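Local structure of FixG-related protein (Vibrio parahaemolyticus, 2R39) at residues F97-K102 with F106-E111; V39-K42 with V46-Y49; R19-R24 with V31-T36. The protein is of unknown function but is probably an iron-sulfur electron-transport membrane protein, of which this chain is the immunoglobulin-like C-terminal domain. One frame throughout, in Å; residues are numbered along the deposited sequence.

Contact 1 of 3, residues F97-K102 with F106-E111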
# COMPACT_ATOMS: atom_id res chain seq x y z
N PHE A 97 1.93 2.91 -3.95
CA PHE A 97 2.25 2.59 -2.58
C PHE A 97 3.72 2.91 -2.33
O PHE A 97 4.60 2.70 -3.21
CB PHE A 97 1.96 1.13 -2.30
CG PHE A 97 0.49 0.81 -2.27
CD1 PHE A 97 -0.28 1.10 -1.15
CD2 PHE A 97 -0.12 0.22 -3.38
CE1 PHE A 97 -1.64 0.79 -1.12
CE2 PHE A 97 -1.48 -0.09 -3.35
CZ PHE A 97 -2.23 0.21 -2.22
N ILE A 98 4.00 3.46 -1.15
CA ILE A 98 5.33 3.95 -0.89
C ILE A 98 5.80 3.36 0.42
O ILE A 98 5.10 3.47 1.43
CB ILE A 98 5.35 5.48 -0.89
CG1 ILE A 98 4.91 6.00 -2.28
CG2 ILE A 98 6.76 6.02 -0.48
CD1 ILE A 98 4.21 7.32 -2.24
N LEU A 99 6.95 2.69 0.37
CA LEU A 99 7.59 2.24 1.60
C LEU A 99 8.69 3.25 1.92
O LEU A 99 9.54 3.54 1.08
CB LEU A 99 8.17 0.82 1.42
CG LEU A 99 8.96 0.30 2.64
CD1 LEU A 99 8.90 -1.21 2.72
CD2 LEU A 99 10.40 0.77 2.60
N THR A 100 8.64 3.80 3.12
CA THR A 100 9.66 4.73 3.57
C THR A 100 10.46 4.09 4.70
O THR A 100 9.89 3.72 5.72
CB THR A 100 9.03 6.05 4.06
OG1 THR A 100 8.29 6.64 2.98
CG2 THR A 100 10.12 7.04 4.52
N ASP A 101 11.76 3.94 4.48
CA ASP A 101 12.73 3.46 5.47
C ASP A 101 13.61 4.66 5.73
O ASP A 101 14.63 4.84 5.05
CB ASP A 101 13.57 2.32 4.85
CG ASP A 101 14.73 1.83 5.75
OD1 ASP A 101 15.14 2.50 6.72
OD2 ASP A 101 15.27 0.75 5.43
N LYS A 102 13.20 5.50 6.68
CA LYS A 102 13.97 6.70 7.06
C LYS A 102 15.43 6.43 7.45
O LYS A 102 16.32 7.20 7.07
CB LYS A 102 13.28 7.47 8.19
CG LYS A 102 13.22 6.76 9.54
CD LYS A 102 12.33 7.53 10.52
CE LYS A 102 13.15 8.47 11.42
NZ LYS A 102 12.37 9.68 11.84
N PHE A 106 15.65 5.78 2.42
CA PHE A 106 15.33 4.94 1.28
C PHE A 106 13.81 4.86 1.14
O PHE A 106 13.08 4.73 2.13
CB PHE A 106 15.94 3.54 1.48
CG PHE A 106 15.64 2.56 0.38
CD1 PHE A 106 16.23 2.69 -0.88
CD2 PHE A 106 14.78 1.49 0.61
CE1 PHE A 106 15.95 1.77 -1.91
CE2 PHE A 106 14.49 0.58 -0.40
CZ PHE A 106 15.07 0.72 -1.67
N THR A 107 13.32 4.97 -0.10
CA THR A 107 11.91 4.71 -0.35
C THR A 107 11.80 3.73 -1.50
O THR A 107 12.69 3.67 -2.35
CB THR A 107 11.11 6.00 -0.69
OG1 THR A 107 11.60 6.54 -1.92
CG2 THR A 107 11.25 7.04 0.41
N ILE A 108 10.74 2.93 -1.50
CA ILE A 108 10.38 2.15 -2.68
C ILE A 108 8.99 2.61 -3.04
O ILE A 108 8.15 2.73 -2.17
CB ILE A 108 10.26 0.63 -2.40
CG1 ILE A 108 11.47 0.10 -1.66
CG2 ILE A 108 10.05 -0.16 -3.72
CD1 ILE A 108 11.12 -1.04 -0.78
N GLU A 109 8.76 2.82 -4.33
CA GLU A 109 7.43 3.17 -4.83
C GLU A 109 6.99 2.04 -5.71
O GLU A 109 7.75 1.56 -6.56
CB GLU A 109 7.46 4.47 -5.65
CG GLU A 109 7.87 5.73 -4.87
CD GLU A 109 9.36 5.79 -4.61
OE1 GLU A 109 10.15 5.30 -5.45
OE2 GLU A 109 9.75 6.33 -3.56
N VAL A 110 5.75 1.60 -5.53
CA VAL A 110 5.17 0.58 -6.40
C VAL A 110 3.83 1.11 -6.91
O VAL A 110 2.94 1.44 -6.11
CB VAL A 110 4.98 -0.78 -5.66
CG1 VAL A 110 4.47 -1.86 -6.63
CG2 VAL A 110 6.31 -1.24 -5.03
N GLU A 111 3.69 1.18 -8.22
CA GLU A 111 2.48 1.71 -8.79
C GLU A 111 1.38 0.67 -8.75
O GLU A 111 1.65 -0.50 -8.96
CB GLU A 111 2.74 2.14 -10.22
CG GLU A 111 1.58 2.89 -10.80
CD GLU A 111 1.86 3.42 -12.17
OE1 GLU A 111 2.74 4.30 -12.31
OE2 GLU A 111 1.19 2.97 -13.10
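Leu99 lies alongside Ile108, the two side chains pointing the same way off one face of a beta hairpin, with Leu99 CD2 3.9 Å from Ile108 CD1. The hairpin joins strands 92-101 and 106-115 at the margin of one sheet of the immunoglobulin-like sandwich, and residues alternate regularly between its faces. Phe97, Leu99, Asp101, Phe106, Ile108 and Val110 share the face turned to the other sheet, where Met13, Val15 and Val39 meet Phe97, Leu99 and Val110; branched and aromatic carbon side chains suit that interior. Leu99 holds CG anti to its backbone N (chi1 175°), which sends both methyls to the neighbourhood of Ile108 CD1. Asp101 is the polar member of this face, and its carboxylate is taken up by the turn: OD1 bonds to Ser103 OG and OD2 to Asn104 ND2. Beside it, Asp101 CB comes to the edge of the Phe106 ring.

Three antiparallel hydrogen-bonded pairs, Phe97 with Val110, Leu99 with Ile108 and Asp101 with Phe106, clamp the backbones with two bonds each. Leu99 N to Ile108 O measures 2.8 Å, and Phe106 N to Asp101 O, next to the turn, is the longest of the six at 3.0 Å. The non-hydrogen-bonded pairs, Ile98 with Glu109 and Thr100 with Thr107, put their side chains on the opposite, more exposed face, where beta-branched threonines and a glutamate are at home. There the carboxylate of Glu109 turns back toward Thr107 OG1, which donates to OE2; the pair is modelled unusually close, so its exact length is doubtful. Glu109 bends at chi2 (76°), and its CG lies 3.9 Å from Ile98 CG1.

Contact 2 of 3, residues V39-K42 with V46-Y49; sequences VINK and VQEY
Asn41 reaches from the end of strand 31-41 across to strand 47-54, and each of its side-chain atoms finds a neighbour. CB lies 3.4 Å from Tyr49 OH, at the edge of the phenol ring and near its plane. CG follows at a similar distance from the same oxygen, with the amide turned almost perpendicular to the ring, 84° between planes. OD1 is 3.5 Å from Tyr49 OH and 3.6 Å from Gln47 CG, packing distances both, while ND2 at the other branch presses on the same methylene at 3.3 Å. CG anti to the backbone N (chi1 180°) stretches the side chain straight over the gap to put both branches there. Farther back, Val39 CG1 touches Tyr49 CD2 at 3.9 Å, a small methyl beside a broad ring between the two sheets of the sandwich.

The two strands belong to different sheets, so backbone hydrogen bonds do not join them and side chains make most of the contact. The buried asparagine amide is bonded instead to the linking turn and to strand 66-69: OD1 to Thr43 OG1, ND2 to Gln45 O and Val69 O. Gln47 NE2 also reaches Thr43 OG1 and its OE1 Ser103 OG, which implies that the turn, Val69 and Ser103 satisfy these polar groups, with carbon and ring contacts joining the sheets.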
# COMPACT_ATOMS: atom_id res chain seq x y z
N VAL A 39 6.71 -7.09 1.96
CA VAL A 39 7.83 -6.25 2.36
C VAL A 39 8.99 -7.11 2.83
O VAL A 39 8.80 -8.05 3.59
CB VAL A 39 7.41 -5.25 3.48
CG1 VAL A 39 8.63 -4.56 4.08
CG2 VAL A 39 6.40 -4.22 2.97
N ILE A 40 10.20 -6.79 2.38
CA ILE A 40 11.37 -7.50 2.88
C ILE A 40 12.46 -6.56 3.40
O ILE A 40 12.74 -5.53 2.79
CB ILE A 40 11.93 -8.54 1.86
CG1 ILE A 40 13.22 -9.17 2.42
CG2 ILE A 40 12.17 -7.94 0.49
CD1 ILE A 40 13.54 -10.46 1.80
N ASN A 41 13.02 -6.92 4.55
CA ASN A 41 14.20 -6.26 5.08
C ASN A 41 15.43 -7.02 4.59
O ASN A 41 15.66 -8.16 4.97
CB ASN A 41 14.14 -6.29 6.61
CG ASN A 41 15.35 -5.63 7.27
OD1 ASN A 41 16.33 -5.25 6.62
ND2 ASN A 41 15.26 -5.49 8.58
N LYS A 42 16.22 -6.38 3.73
CA LYS A 42 17.38 -7.05 3.12
C LYS A 42 18.68 -6.76 3.86
O LYS A 42 19.76 -7.12 3.39
CB LYS A 42 17.50 -6.67 1.65
CG LYS A 42 16.32 -7.10 0.79
CD LYS A 42 16.55 -6.76 -0.67
CE LYS A 42 15.26 -6.76 -1.43
NZ LYS A 42 15.52 -7.04 -2.85
N VAL A 46 17.35 -4.94 12.38
CA VAL A 46 15.91 -4.60 12.44
C VAL A 46 15.70 -3.21 11.84
O VAL A 46 16.48 -2.30 12.08
CB VAL A 46 15.39 -4.61 13.92
CG1 VAL A 46 13.89 -4.25 13.99
CG2 VAL A 46 15.62 -5.95 14.57
N GLN A 47 14.64 -3.05 11.05
CA GLN A 47 14.32 -1.76 10.44
C GLN A 47 12.85 -1.38 10.67
O GLN A 47 12.03 -2.25 10.94
CB GLN A 47 14.65 -1.79 8.93
CG GLN A 47 16.09 -2.26 8.57
CD GLN A 47 17.19 -1.29 8.99
OE1 GLN A 47 16.92 -0.15 9.36
NE2 GLN A 47 18.44 -1.76 8.93
N GLU A 48 12.54 -0.08 10.57
CA GLU A 48 11.16 0.43 10.69
C GLU A 48 10.77 1.12 9.40
O GLU A 48 11.51 1.97 8.90
CB GLU A 48 10.97 1.43 11.87
CG GLU A 48 9.55 2.11 11.87
CD GLU A 48 9.29 3.17 12.97
OE1 GLU A 48 9.43 2.83 14.15
OE2 GLU A 48 8.92 4.33 12.64
N TYR A 49 9.61 0.76 8.87
CA TYR A 49 9.11 1.33 7.61
C TYR A 49 7.76 2.02 7.84
O TYR A 49 6.98 1.60 8.69
CB TYR A 49 9.00 0.25 6.52
CG TYR A 49 10.25 -0.62 6.35
CD1 TYR A 49 11.47 -0.06 5.97
CD2 TYR A 49 10.20 -1.99 6.55
CE1 TYR A 49 12.62 -0.86 5.81
CE2 TYR A 49 11.34 -2.80 6.37
CZ TYR A 49 12.55 -2.23 6.01
OH TYR A 49 13.69 -3.01 5.85

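Contact 3 of 3, residues R19-R24 with V31-T36; sequences RNQLFR and VENTYT
Gln21, Glu32 and Phe23 lose the most surface where loop residues 19-24 pass over residues 31-36 of strand 31-41. The primary amide of Gln21 grips the backbone of Thr34 in a bidentate way, imitating the N-H and C=O that one residue of a neighbouring strand would offer: OE1 accepts from Thr34 N at 2.8 Å and NE2 gives to Thr34 O at 3.0 Å, each donor in the carbonyl plane on a lone pair. Two nearly straight bonds to one residue fix the rotation of the amide, and a glutamine, with both an acceptor and a donor, fits both backbone groups. The bend at chi2 (-74°) turns the amide onto the strand, and NE2 has a further partner in Asp18 O.

Phe23 covers the part of the strand just before Thr34, from Val31 to Asn33. One face of its ring has Gln21 CB over its centre, 4.1 Å above the plane, while CD1 touches Val31 CG2 and CE1 comes to 4.0 Å from Asn33 ND2. Glu32 is extended beyond CG, with OE1 3.9 Å from Arg24 CB. Glu32 OE1 is 5.0 Å from Arg24 NE, too far for a salt bridge, though the opposite signs may still attract.

Strand 31-41 runs between strands 11-17 and 74-83 in its sheet, and here the loop leaving strand 11-17 lies against it. Asn33 OD1 meets Ile115 N and Arg17 NH2, tying this end to strand 106-115 of the other sheet.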
# COMPACT_ATOMS: atom_id res chain seq x y z
N ARG A 19 -7.48 -9.62 -7.81
CA ARG A 19 -8.31 -9.71 -9.01
C ARG A 19 -9.80 -9.67 -8.65
O ARG A 19 -10.56 -8.93 -9.27
CB ARG A 19 -7.97 -10.95 -9.83
CG ARG A 19 -8.61 -10.95 -11.20
CD ARG A 19 -8.51 -12.31 -11.85
NE ARG A 19 -9.06 -12.28 -13.19
CZ ARG A 19 -8.84 -13.22 -14.11
NH1 ARG A 19 -9.39 -13.10 -15.32
NH2 ARG A 19 -8.07 -14.26 -13.83
N ASN A 20 -10.20 -10.46 -7.66
CA ASN A 20 -11.59 -10.48 -7.23
C ASN A 20 -11.87 -9.36 -6.23
O ASN A 20 -11.61 -9.49 -5.03
CB ASN A 20 -11.97 -11.85 -6.65
N GLN A 21 -12.39 -8.24 -6.74
CA GLN A 21 -12.73 -7.10 -5.87
C GLN A 21 -14.21 -7.13 -5.48
O GLN A 21 -15.11 -7.00 -6.33
CB GLN A 21 -12.33 -5.77 -6.52
CG GLN A 21 -10.81 -5.60 -6.71
CD GLN A 21 -10.04 -5.31 -5.40
OE1 GLN A 21 -10.60 -4.74 -4.47
NE2 GLN A 21 -8.77 -5.71 -5.34
N LEU A 22 -14.45 -7.33 -4.19
CA LEU A 22 -15.80 -7.48 -3.66
C LEU A 22 -16.56 -6.15 -3.65
O LEU A 22 -17.77 -6.12 -3.39
CB LEU A 22 -15.75 -8.11 -2.27
CG LEU A 22 -16.79 -9.18 -1.91
CD1 LEU A 22 -16.53 -10.47 -2.68
CD2 LEU A 22 -16.78 -9.45 -0.41
N PHE A 23 -15.83 -5.06 -3.92
CA PHE A 23 -16.37 -3.69 -4.02
C PHE A 23 -17.27 -3.26 -2.85
O PHE A 23 -18.17 -2.43 -3.04
CB PHE A 23 -17.09 -3.46 -5.36
CG PHE A 23 -16.17 -3.28 -6.55
CD1 PHE A 23 -15.19 -2.29 -6.56
CD2 PHE A 23 -16.33 -4.08 -7.69
CE1 PHE A 23 -14.35 -2.12 -7.66
CE2 PHE A 23 -15.49 -3.91 -8.80
CZ PHE A 23 -14.50 -2.93 -8.79
N ARG A 24 -17.02 -3.82 -1.67
CA ARG A 24 -17.85 -3.63 -0.47
C ARG A 24 -18.16 -2.17 -0.09
O ARG A 24 -17.51 -1.62 0.81
CB ARG A 24 -17.22 -4.33 0.73
CG ARG A 24 -17.26 -5.85 0.70
CD ARG A 24 -16.59 -6.43 1.94
NE ARG A 24 -17.40 -6.27 3.15
CZ ARG A 24 -17.91 -7.27 3.87
NH1 ARG A 24 -17.69 -8.54 3.51
NH2 ARG A 24 -18.63 -7.01 4.95
N VAL A 31 -16.19 3.39 -1.56
CA VAL A 31 -15.84 2.21 -2.34
C VAL A 31 -14.47 1.70 -1.88
O VAL A 31 -13.55 2.48 -1.63
CB VAL A 31 -15.99 2.44 -3.90
CG1 VAL A 31 -15.10 3.55 -4.40
CG2 VAL A 31 -15.75 1.14 -4.67
N GLU A 32 -14.34 0.39 -1.76
CA GLU A 32 -13.14 -0.23 -1.24
C GLU A 32 -12.38 -0.96 -2.34
O GLU A 32 -12.99 -1.43 -3.30
CB GLU A 32 -13.54 -1.22 -0.15
CG GLU A 32 -12.42 -1.61 0.76
CD GLU A 32 -12.90 -2.29 2.00
OE1 GLU A 32 -13.57 -3.34 1.86
OE2 GLU A 32 -12.60 -1.78 3.10
N ASN A 33 -11.05 -1.01 -2.22
CA ASN A 33 -10.20 -1.93 -2.99
C ASN A 33 -9.28 -2.63 -2.03
O ASN A 33 -8.77 -1.98 -1.11
CB ASN A 33 -9.30 -1.18 -4.00
CG ASN A 33 -9.98 -0.89 -5.33
OD1 ASN A 33 -9.31 -0.62 -6.33
ND2 ASN A 33 -11.30 -0.91 -5.35
N THR A 34 -9.03 -3.92 -2.24
CA THR A 34 -8.11 -4.67 -1.38
C THR A 34 -6.77 -4.98 -2.06
O THR A 34 -6.69 -5.17 -3.28
CB THR A 34 -8.71 -5.99 -0.87
OG1 THR A 34 -9.08 -6.81 -1.99
CG2 THR A 34 -9.93 -5.74 0.02
N TYR A 35 -5.73 -5.03 -1.23
CA TYR A 35 -4.34 -5.20 -1.65
C TYR A 35 -3.59 -6.09 -0.67
O TYR A 35 -3.97 -6.19 0.50
CB TYR A 35 -3.62 -3.84 -1.67
CG TYR A 35 -4.32 -2.77 -2.47
CD1 TYR A 35 -4.03 -2.57 -3.82
CD2 TYR A 35 -5.30 -1.95 -1.88
CE1 TYR A 35 -4.69 -1.57 -4.56
CE2 TYR A 35 -5.96 -0.97 -2.62
CZ TYR A 35 -5.65 -0.79 -3.95
OH TYR A 35 -6.30 0.20 -4.67
N THR A 36 -2.51 -6.70 -1.14
CA THR A 36 -1.51 -7.29 -0.25
C THR A 36 -0.13 -6.72 -0.55
O THR A 36 0.35 -6.80 -1.69
CB THR A 36 -1.50 -8.83 -0.34
OG1 THR A 36 -2.82 -9.31 -0.09
CG2 THR A 36 -0.54 -9.43 0.69

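How the contacts relate
Contacts 1 and 2 share the same half of the sandwich, their centres about 11 Å apart, while contact 3 sits on the far side of the domain's centre, about 22 Å from contact 1. Contact 2 is the most buried, and contacts 1 and 3 are each part interior, part surface. Their chemistry follows: neighbouring strands of one sheet in contact 1 use backbone hydrogen bonds, facing strands in contact 2 use side-chain packing, and the loop in contact 3 lends a glutamine amide to the strand backbone. Leu99 CD2 packs on Tyr49 CD1 at 3.6 Å, joining contacts 1 and 2. Strand 31-41 serves both contacts 2 and 3; its Tyr35, outside the interface of contact 3, meets Phe97 edge-to-face.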